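Local coordinates for protein ultraspiracle (Drosophila melanogaster, PDB 1HG4) that probably acts as a nuclear hormone receptor transcription factor, its ligand-binding domain holding a phospholipid and locked in an inactive conformation, at residues R176-P189 and I200-H214. Numbering follows the deposited sequence.
Sequences RELSCLKAIILYNP and IEMCREKVYACLDEH
Arg204 reaches the C-terminal end of helix 175-186 and donates from NH2 to Ile184 O at 2.7 Å. NE adds a weak bond to the same oxygen. The chain runs out with CG opposite the backbone N (chi1 167°) and bends at chi3, which turns the guanidinium back to that carbonyl. Pro189 CD lies over one face of the group and Ile184 CG2 over the other. With an alanine here, Ile184 O would probably lose both donors, and a gap would be likely to open between Pro189 and Ile184.

Tyr187, centre of an inverse gamma turn, lays its ring on Cys203. Cys203 CB stands 3.4 Å from the centroid of the Tyr187 ring, almost on its normal, and Cys203 SG lies over the same face. Tyr187 OH hydrogen-bonds to Pro71 O.

The two helices are antiparallel neighbours (164°) in the mainly alpha-helical ligand-binding domain of a nuclear receptor. Between them, Ile184 is a knob among Arg204, Val207, Tyr208 and Leu211. Leu211 returns the fit, its CD1 3.6 Å from Cys180 CB. Val207 CG2 meets Ala183 CB and the edge of the Tyr187 ring.

At the far end, Arg176 CB makes a CH-pi contact over the His214 ring. His214 NE2 hydrogen-bonds to Asp174 OD2, while Glu177 forms a salt bridge with Arg225.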
loop_
_atom_site.group_PDB
_atom_site.type_symbol
_atom_site.label_atom_id
_atom_site.label_comp_id
_atom_site.label_asym_id
_atom_site.label_seq_id
_atom_site.Cartn_x
_atom_site.Cartn_y
_atom_site.Cartn_z
ATOM N N ARG A 176 17.648 16.633 13.028
ATOM C CA ARG A 176 16.978 16.177 11.825
ATOM C C ARG A 176 16.588 14.715 11.952
ATOM O O ARG A 176 15.498 14.316 11.558
ATOM C CB ARG A 176 17.873 16.381 10.598
ATOM C CG ARG A 176 17.485 17.591 9.734
ATOM C CD ARG A 176 18.310 18.833 10.028
ATOM N NE ARG A 176 17.488 20.043 10.027
ATOM C CZ ARG A 176 17.932 21.257 10.348
ATOM N NH1 ARG A 176 19.205 21.436 10.691
ATOM N NH2 ARG A 176 17.093 22.285 10.367
ATOM N N GLU A 177 17.467 13.904 12.514
ATOM C CA GLU A 177 17.145 12.492 12.685
ATOM C C GLU A 177 16.023 12.266 13.702
ATOM O O GLU A 177 15.230 11.340 13.537
ATOM C CB GLU A 177 18.402 11.719 13.087
ATOM C CG GLU A 177 19.531 11.977 12.116
ATOM C CD GLU A 177 20.797 11.248 12.456
ATOM O OE1 GLU A 177 21.249 11.337 13.615
ATOM O OE2 GLU A 177 21.350 10.591 11.552
ATOM N N LEU A 178 15.934 13.109 14.738
ATOM C CA LEU A 178 14.871 12.950 15.738
ATOM C C LEU A 178 13.511 13.307 15.124
ATOM O O LEU A 178 12.499 12.654 15.398
ATOM C CB LEU A 178 15.124 13.835 16.969
ATOM C CG LEU A 178 14.026 13.693 18.040
ATOM C CD1 LEU A 178 14.214 12.373 18.815
ATOM C CD2 LEU A 178 14.057 14.898 18.974
ATOM N N SER A 179 13.491 14.355 14.303
ATOM C CA SER A 179 12.265 14.747 13.627
ATOM C C SER A 179 11.765 13.591 12.768
ATOM O O SER A 179 10.565 13.329 12.727
ATOM C CB SER A 179 12.502 15.954 12.739
ATOM O OG SER A 179 12.751 17.089 13.531
ATOM N N CYS A 180 12.684 12.904 12.084
ATOM C CA CYS A 180 12.315 11.771 11.237
ATOM C C CYS A 180 11.741 10.627 12.074
ATOM O O CYS A 180 10.698 10.050 11.732
ATOM C CB CYS A 180 13.525 11.269 10.431
ATOM S SG CYS A 180 14.007 12.328 9.023
ATOM N N LEU A 181 12.407 10.298 13.176
ATOM C CA LEU A 181 11.910 9.223 14.034
ATOM C C LEU A 181 10.500 9.529 14.555
ATOM O O LEU A 181 9.628 8.648 14.597
ATOM C CB LEU A 181 12.865 8.990 15.206
ATOM C CG LEU A 181 14.232 8.393 14.830
ATOM C CD1 LEU A 181 15.067 8.195 16.102
ATOM C CD2 LEU A 181 14.040 7.048 14.122
ATOM N N LYS A 182 10.267 10.779 14.933
ATOM C CA LYS A 182 8.968 11.156 15.451
ATOM C C LYS A 182 7.878 11.071 14.390
ATOM O O LYS A 182 6.734 10.705 14.678
ATOM C CB LYS A 182 9.045 12.564 16.047
ATOM C CG LYS A 182 9.988 12.638 17.241
ATOM C CD LYS A 182 9.740 13.868 18.098
ATOM C CE LYS A 182 10.096 15.147 17.370
ATOM N NZ LYS A 182 9.892 16.336 18.245
ATOM N N ALA A 183 8.229 11.402 13.154
ATOM C CA ALA A 183 7.249 11.316 12.090
ATOM C C ALA A 183 6.952 9.829 11.826
ATOM O O ALA A 183 5.779 9.442 11.666
ATOM C CB ALA A 183 7.777 12.011 10.815
ATOM N N ILE A 184 7.993 8.993 11.793
ATOM C CA ILE A 184 7.782 7.561 11.551
ATOM C C ILE A 184 6.741 7.066 12.561
ATOM O O ILE A 184 5.857 6.267 12.220
ATOM C CB ILE A 184 9.120 6.748 11.705
ATOM C CG1 ILE A 184 10.037 7.049 10.533
ATOM C CG2 ILE A 184 8.863 5.239 11.781
ATOM C CD1 ILE A 184 11.463 6.765 10.826
ATOM N N ILE A 185 6.841 7.569 13.794
ATOM C CA ILE A 185 5.929 7.199 14.866
ATOM C C ILE A 185 4.519 7.663 14.571
ATOM O O ILE A 185 3.571 6.875 14.642
ATOM C CB ILE A 185 6.387 7.798 16.218
ATOM C CG1 ILE A 185 7.714 7.166 16.637
ATOM C CG2 ILE A 185 5.339 7.567 17.286
ATOM C CD1 ILE A 185 8.348 7.830 17.834
ATOM N N LEU A 186 4.373 8.943 14.252
ATOM C CA LEU A 186 3.060 9.511 13.937
ATOM C C LEU A 186 2.349 8.737 12.829
ATOM O O LEU A 186 1.214 8.304 13.006
ATOM C CB LEU A 186 3.195 10.979 13.502
ATOM C CG LEU A 186 1.879 11.694 13.170
ATOM C CD1 LEU A 186 1.004 11.776 14.420
ATOM C CD2 LEU A 186 2.169 13.092 12.642
ATOM N N TYR A 187 3.023 8.571 11.695
ATOM C CA TYR A 187 2.460 7.864 10.531
ATOM C C TYR A 187 2.427 6.343 10.735
ATOM O O TYR A 187 3.154 5.597 10.066
ATOM C CB TYR A 187 3.284 8.182 9.271
ATOM C CG TYR A 187 3.276 9.642 8.862
ATOM C CD1 TYR A 187 2.084 10.343 8.743
ATOM C CD2 TYR A 187 4.459 10.310 8.561
ATOM C CE1 TYR A 187 2.070 11.677 8.328
ATOM C CE2 TYR A 187 4.456 11.641 8.149
ATOM C CZ TYR A 187 3.252 12.315 8.034
ATOM O OH TYR A 187 3.213 13.629 7.614
ATOM N N ASN A 188 1.561 5.889 11.637
ATOM C CA ASN A 188 1.463 4.470 11.957
ATOM C C ASN A 188 0.189 3.879 11.342
ATOM O O ASN A 188 -0.921 4.149 11.795
ATOM C CB ASN A 188 1.484 4.307 13.482
ATOM C CG ASN A 188 1.392 2.859 13.931
ATOM O OD1 ASN A 188 1.375 2.579 15.131
ATOM N ND2 ASN A 188 1.326 1.938 12.983
ATOM N N PRO A 189 0.344 3.047 10.301
ATOM C CA PRO A 189 -0.774 2.415 9.601
ATOM C C PRO A 189 -1.336 1.133 10.197
ATOM O O PRO A 189 -2.365 0.642 9.742
ATOM C CB PRO A 189 -0.190 2.164 8.219
ATOM C CG PRO A 189 1.216 1.723 8.560
ATOM C CD PRO A 189 1.628 2.727 9.636
ATOM N N ILE A 200 -1.221 6.451 4.797
ATOM C CA ILE A 200 -0.369 6.647 5.965
ATOM C C ILE A 200 0.996 5.931 5.836
ATOM O O ILE A 200 2.050 6.501 6.164
ATOM C CB ILE A 200 -1.124 6.192 7.246
ATOM C CG1 ILE A 200 -2.455 6.942 7.347
ATOM C CG2 ILE A 200 -0.319 6.497 8.475
ATOM C CD1 ILE A 200 -3.291 6.550 8.546
ATOM N N GLU A 201 0.975 4.694 5.344
ATOM C CA GLU A 201 2.199 3.918 5.159
ATOM C C GLU A 201 3.107 4.621 4.167
ATOM O O GLU A 201 4.331 4.551 4.259
ATOM C CB GLU A 201 1.875 2.516 4.630
ATOM C CG GLU A 201 3.088 1.741 4.108
ATOM C CD GLU A 201 4.108 1.342 5.195
ATOM O OE1 GLU A 201 3.824 1.500 6.401
ATOM O OE2 GLU A 201 5.200 0.845 4.834
ATOM N N MET A 202 2.491 5.301 3.213
ATOM C CA MET A 202 3.229 6.007 2.184
ATOM C C MET A 202 3.998 7.186 2.813
ATOM O O MET A 202 5.198 7.358 2.574
ATOM C CB MET A 202 2.245 6.455 1.092
ATOM C CG MET A 202 2.803 6.366 -0.319
ATOM S SD MET A 202 3.761 4.833 -0.638
ATOM C CE MET A 202 5.420 5.464 -0.424
ATOM N N CYS A 203 3.313 7.994 3.613
ATOM C CA CYS A 203 3.968 9.097 4.306
ATOM C C CYS A 203 5.160 8.528 5.095
ATOM O O CYS A 203 6.269 9.068 5.039
ATOM C CB CYS A 203 3.000 9.753 5.287
ATOM S SG CYS A 203 1.504 10.455 4.529
ATOM N N ARG A 204 4.932 7.438 5.830
ATOM C CA ARG A 204 6.008 6.841 6.613
ATOM C C ARG A 204 7.189 6.478 5.730
ATOM O O ARG A 204 8.341 6.746 6.075
ATOM C CB ARG A 204 5.524 5.580 7.339
ATOM C CG ARG A 204 6.657 4.735 7.909
ATOM C CD ARG A 204 6.154 3.565 8.751
ATOM N NE ARG A 204 5.704 3.994 10.072
ATOM C CZ ARG A 204 5.357 3.166 11.061
ATOM N NH1 ARG A 204 5.405 1.846 10.889
ATOM N NH2 ARG A 204 4.965 3.672 12.228
ATOM N N GLU A 205 6.909 5.869 4.583
ATOM C CA GLU A 205 7.977 5.476 3.684
ATOM C C GLU A 205 8.718 6.672 3.105
ATOM O O GLU A 205 9.922 6.600 2.845
ATOM C CB GLU A 205 7.426 4.549 2.591
ATOM C CG GLU A 205 7.082 3.167 3.157
ATOM C CD GLU A 205 6.516 2.211 2.129
ATOM O OE1 GLU A 205 6.778 2.405 0.926
ATOM O OE2 GLU A 205 5.819 1.251 2.535
ATOM N N LYS A 206 8.023 7.783 2.918
ATOM C CA LYS A 206 8.702 8.975 2.415
ATOM C C LYS A 206 9.655 9.522 3.497
ATOM O O LYS A 206 10.693 10.114 3.194
ATOM C CB LYS A 206 7.671 10.029 2.000
ATOM C CG LYS A 206 6.797 9.559 0.855
ATOM C CD LYS A 206 5.817 10.624 0.388
ATOM C CE LYS A 206 5.023 10.139 -0.823
ATOM N NZ LYS A 206 3.962 11.115 -1.222
ATOM N N VAL A 207 9.300 9.319 4.760
ATOM C CA VAL A 207 10.156 9.768 5.850
ATOM C C VAL A 207 11.389 8.854 5.902
ATOM O O VAL A 207 12.492 9.306 6.195
ATOM C CB VAL A 207 9.416 9.737 7.208
ATOM C CG1 VAL A 207 10.376 10.095 8.332
ATOM C CG2 VAL A 207 8.237 10.725 7.192
ATOM N N TYR A 208 11.197 7.570 5.604
ATOM C CA TYR A 208 12.292 6.604 5.576
ATOM C C TYR A 208 13.304 7.093 4.563
ATOM O O TYR A 208 14.502 7.156 4.833
ATOM C CB TYR A 208 11.790 5.237 5.119
ATOM C CG TYR A 208 11.132 4.389 6.188
ATOM C CD1 TYR A 208 11.441 4.545 7.534
ATOM C CD2 TYR A 208 10.210 3.406 5.842
ATOM C CE1 TYR A 208 10.845 3.743 8.513
ATOM C CE2 TYR A 208 9.605 2.600 6.805
ATOM C CZ TYR A 208 9.928 2.774 8.142
ATOM O OH TYR A 208 9.332 1.978 9.093
ATOM N N ALA A 209 12.794 7.410 3.378
ATOM C CA ALA A 209 13.625 7.911 2.306
ATOM C C ALA A 209 14.380 9.159 2.764
ATOM O O ALA A 209 15.570 9.288 2.485
ATOM C CB ALA A 209 12.766 8.229 1.086
ATOM N N CYS A 210 13.700 10.071 3.466
ATOM C CA CYS A 210 14.352 11.296 3.951
ATOM C C CYS A 210 15.438 10.963 4.968
ATOM O O CYS A 210 16.552 11.478 4.886
ATOM C CB CYS A 210 13.335 12.245 4.591
ATOM S SG CYS A 210 12.266 13.066 3.374
ATOM N N LEU A 211 15.111 10.079 5.906
ATOM C CA LEU A 211 16.056 9.694 6.936
ATOM C C LEU A 211 17.304 9.074 6.326
ATOM O O LEU A 211 18.428 9.467 6.660
ATOM C CB LEU A 211 15.402 8.724 7.924
ATOM C CG LEU A 211 16.260 8.335 9.135
ATOM C CD1 LEU A 211 16.656 9.591 9.906
ATOM C CD2 LEU A 211 15.502 7.374 10.027
ATOM N N ASP A 212 17.107 8.122 5.417
ATOM C CA ASP A 212 18.216 7.438 4.752
ATOM C C ASP A 212 19.108 8.421 4.004
ATOM O O ASP A 212 20.326 8.356 4.116
ATOM C CB ASP A 212 17.679 6.368 3.784
ATOM C CG ASP A 212 18.779 5.482 3.225
ATOM O OD1 ASP A 212 19.355 4.702 4.004
ATOM O OD2 ASP A 212 19.082 5.570 2.016
ATOM N N GLU A 213 18.503 9.337 3.252
ATOM C CA GLU A 213 19.266 10.339 2.513
ATOM C C GLU A 213 20.131 11.158 3.462
ATOM O O GLU A 213 21.307 11.402 3.194
ATOM C CB GLU A 213 18.324 11.262 1.753
ATOM C CG GLU A 213 19.031 12.345 0.958
ATOM C CD GLU A 213 18.063 13.261 0.220
ATOM O OE1 GLU A 213 17.139 13.804 0.863
ATOM O OE2 GLU A 213 18.230 13.447 -1.003
ATOM N N HIS A 214 19.540 11.580 4.571
ATOM C CA HIS A 214 20.273 12.350 5.555
ATOM C C HIS A 214 21.460 11.507 6.038
ATOM O O HIS A 214 22.561 12.010 6.213
ATOM C CB HIS A 214 19.365 12.697 6.736
ATOM C CG HIS A 214 20.041 13.521 7.780
ATOM N ND1 HIS A 214 20.293 14.866 7.615
ATOM C CD2 HIS A 214 20.573 13.179 8.976
ATOM C CE1 HIS A 214 20.954 15.317 8.666
ATOM N NE2 HIS A 214 21.138 14.314 9.506
#